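Local coordinates for protein Endonuclease/exonuclease/phosphatase (Leptotrichia buccalis C-1013-b, PDB 3TEB) that probably cleaves phosphodiester bonds in nucleic acids as a metal-dependent nuclease of the DNase I-like superfamily, at residues 43-48 / 58-63. Sequence-based numbering, arbitrary orientation.
Sequences VNQLMN and EENYAW
The Glu59 side chain runs beside that of Leu46, both pointing the same way, with Glu59 OE2 4.1 Å from Leu46 CD1. Just before it, Glu58 O reaches Leu46 N through a water, which donates to the carbonyl and accepts from the amide. Asn60 is the N-cap of helix 61-69, and its amide works in two directions. Its ND2 donates to Gln45 OE1 at 3.0 Å in a nearly straight bond. ND2 sits above the Gln45 carbonyl plane, and the two amides are almost perpendicular (88°). Gln45 OE1 also accepts from Arg57 N, and Gln45 NE2 donates to Asp55 O, so both ends of this buried amide are held. Asn60 OD1 faces the helix start, where it accepts weakly from Ala62 N and Trp63 N. Tyr61 N donates to Asn44 O at 3.1 Å, joining the first helical residue to the strand. Ala62 CB packs on Val43 CG1 at 3.8 Å. The contact thus ties the start of helix 61-69 to the end of strand 37-46, which also carries Glu42, a magnesium-binding residue of this protein. Trp81 of strand 78-84 touches Val43, Gln45 and Asn60, while the Tyr61 side chain packs against helix 19-33.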
# COMPACT_ATOMS: atom_id res chain seq x y z
N VAL A 43 -4.97 -1.84 -7.35
CA VAL A 43 -4.52 -1.20 -8.58
C VAL A 43 -4.97 -2.11 -9.71
O VAL A 43 -4.56 -3.27 -9.76
CB VAL A 43 -2.99 -1.05 -8.62
CG1 VAL A 43 -2.53 -0.60 -9.98
CG2 VAL A 43 -2.53 -0.05 -7.57
N ASN A 44 -5.80 -1.59 -10.62
CA ASN A 44 -6.44 -2.43 -11.64
C ASN A 44 -6.02 -2.11 -13.06
O ASN A 44 -5.62 -0.99 -13.37
CB ASN A 44 -7.98 -2.33 -11.55
CG ASN A 44 -8.53 -2.71 -10.18
OD1 ASN A 44 -8.20 -3.75 -9.63
ND2 ASN A 44 -9.38 -1.85 -9.63
N GLN A 45 -6.11 -3.13 -13.90
CA GLN A 45 -5.99 -2.97 -15.35
C GLN A 45 -6.97 -3.91 -16.06
O GLN A 45 -7.36 -4.95 -15.52
CB GLN A 45 -4.57 -3.24 -15.81
CG GLN A 45 -4.14 -4.71 -15.72
CD GLN A 45 -2.68 -4.94 -16.07
OE1 GLN A 45 -1.91 -3.99 -16.24
NE2 GLN A 45 -2.30 -6.20 -16.20
N LEU A 46 -7.36 -3.54 -17.27
CA LEU A 46 -8.28 -4.35 -18.04
C LEU A 46 -7.59 -5.57 -18.63
O LEU A 46 -6.62 -5.43 -19.37
CB LEU A 46 -8.87 -3.53 -19.17
CG LEU A 46 -10.02 -2.63 -18.78
CD1 LEU A 46 -10.14 -1.49 -19.78
CD2 LEU A 46 -11.30 -3.43 -18.71
N MSE A 47 -8.10 -6.76 -18.32
CA MSE A 47 -7.51 -8.00 -18.83
C MSE A 47 -7.35 -7.99 -20.33
O MSE A 47 -6.48 -8.68 -20.87
CB MSE A 47 -8.39 -9.19 -18.50
CG MSE A 47 -8.72 -9.38 -17.05
SE MSE A 47 -9.79 -10.99 -16.99
CE MSE A 47 -11.13 -10.59 -18.37
N ASN A 48 -8.21 -7.24 -21.01
CA ASN A 48 -8.24 -7.30 -22.45
C ASN A 48 -7.40 -6.28 -23.20
O ASN A 48 -7.19 -6.44 -24.39
CB ASN A 48 -9.69 -7.35 -22.95
CG ASN A 48 -10.27 -8.74 -22.89
OD1 ASN A 48 -9.55 -9.73 -22.94
ND2 ASN A 48 -11.58 -8.83 -22.80
N GLU A 58 -2.19 -1.58 -21.10
CA GLU A 58 -2.58 -0.18 -21.31
C GLU A 58 -3.63 0.23 -20.31
O GLU A 58 -4.55 -0.54 -19.98
CB GLU A 58 -3.12 0.04 -22.70
CG GLU A 58 -2.08 0.15 -23.78
CD GLU A 58 -2.71 0.38 -25.16
OE1 GLU A 58 -3.28 1.49 -25.41
OE2 GLU A 58 -2.62 -0.55 -26.00
N GLU A 59 -3.49 1.46 -19.84
CA GLU A 59 -4.44 2.08 -18.90
C GLU A 59 -4.42 1.45 -17.49
O GLU A 59 -5.31 1.69 -16.70
CB GLU A 59 -5.87 2.14 -19.47
CG GLU A 59 -6.13 3.09 -20.65
CD GLU A 59 -7.63 3.11 -21.08
OE1 GLU A 59 -8.09 4.15 -21.65
OE2 GLU A 59 -8.35 2.09 -20.83
N ASN A 60 -3.40 0.64 -17.19
CA ASN A 60 -3.12 0.26 -15.81
C ASN A 60 -3.10 1.52 -14.93
O ASN A 60 -2.42 2.49 -15.23
CB ASN A 60 -1.80 -0.52 -15.72
CG ASN A 60 -1.40 -0.86 -14.29
OD1 ASN A 60 -1.19 0.03 -13.46
ND2 ASN A 60 -1.28 -2.15 -14.00
N TYR A 61 -3.88 1.50 -13.86
CA TYR A 61 -4.09 2.71 -13.07
C TYR A 61 -2.79 3.35 -12.64
O TYR A 61 -2.61 4.56 -12.75
CB TYR A 61 -4.94 2.38 -11.85
CG TYR A 61 -5.25 3.55 -10.94
CD1 TYR A 61 -6.50 4.18 -10.98
CD2 TYR A 61 -4.31 4.02 -10.03
CE1 TYR A 61 -6.79 5.24 -10.13
CE2 TYR A 61 -4.59 5.08 -9.18
CZ TYR A 61 -5.83 5.68 -9.23
OH TYR A 61 -6.10 6.72 -8.39
N ALA A 62 -1.87 2.51 -12.16
CA ALA A 62 -0.56 2.95 -11.66
C ALA A 62 0.26 3.60 -12.77
O ALA A 62 0.84 4.67 -12.59
CB ALA A 62 0.16 1.79 -11.04
N TRP A 63 0.30 2.95 -13.93
CA TRP A 63 1.00 3.50 -15.07
C TRP A 63 0.42 4.86 -15.46
O TRP A 63 1.17 5.80 -15.72
CB TRP A 63 0.92 2.52 -16.22
CG TRP A 63 1.60 2.99 -17.44
CD1 TRP A 63 1.00 3.40 -18.59
CD2 TRP A 63 3.01 3.11 -17.66
NE1 TRP A 63 1.94 3.77 -19.52
CE2 TRP A 63 3.19 3.59 -18.98
CE3 TRP A 63 4.15 2.84 -16.87
CZ2 TRP A 63 4.46 3.83 -19.53
CZ3 TRP A 63 5.42 3.08 -17.41
CH2 TRP A 63 5.56 3.57 -18.74
O HOH W 1 -6.73 -0.82 -18.09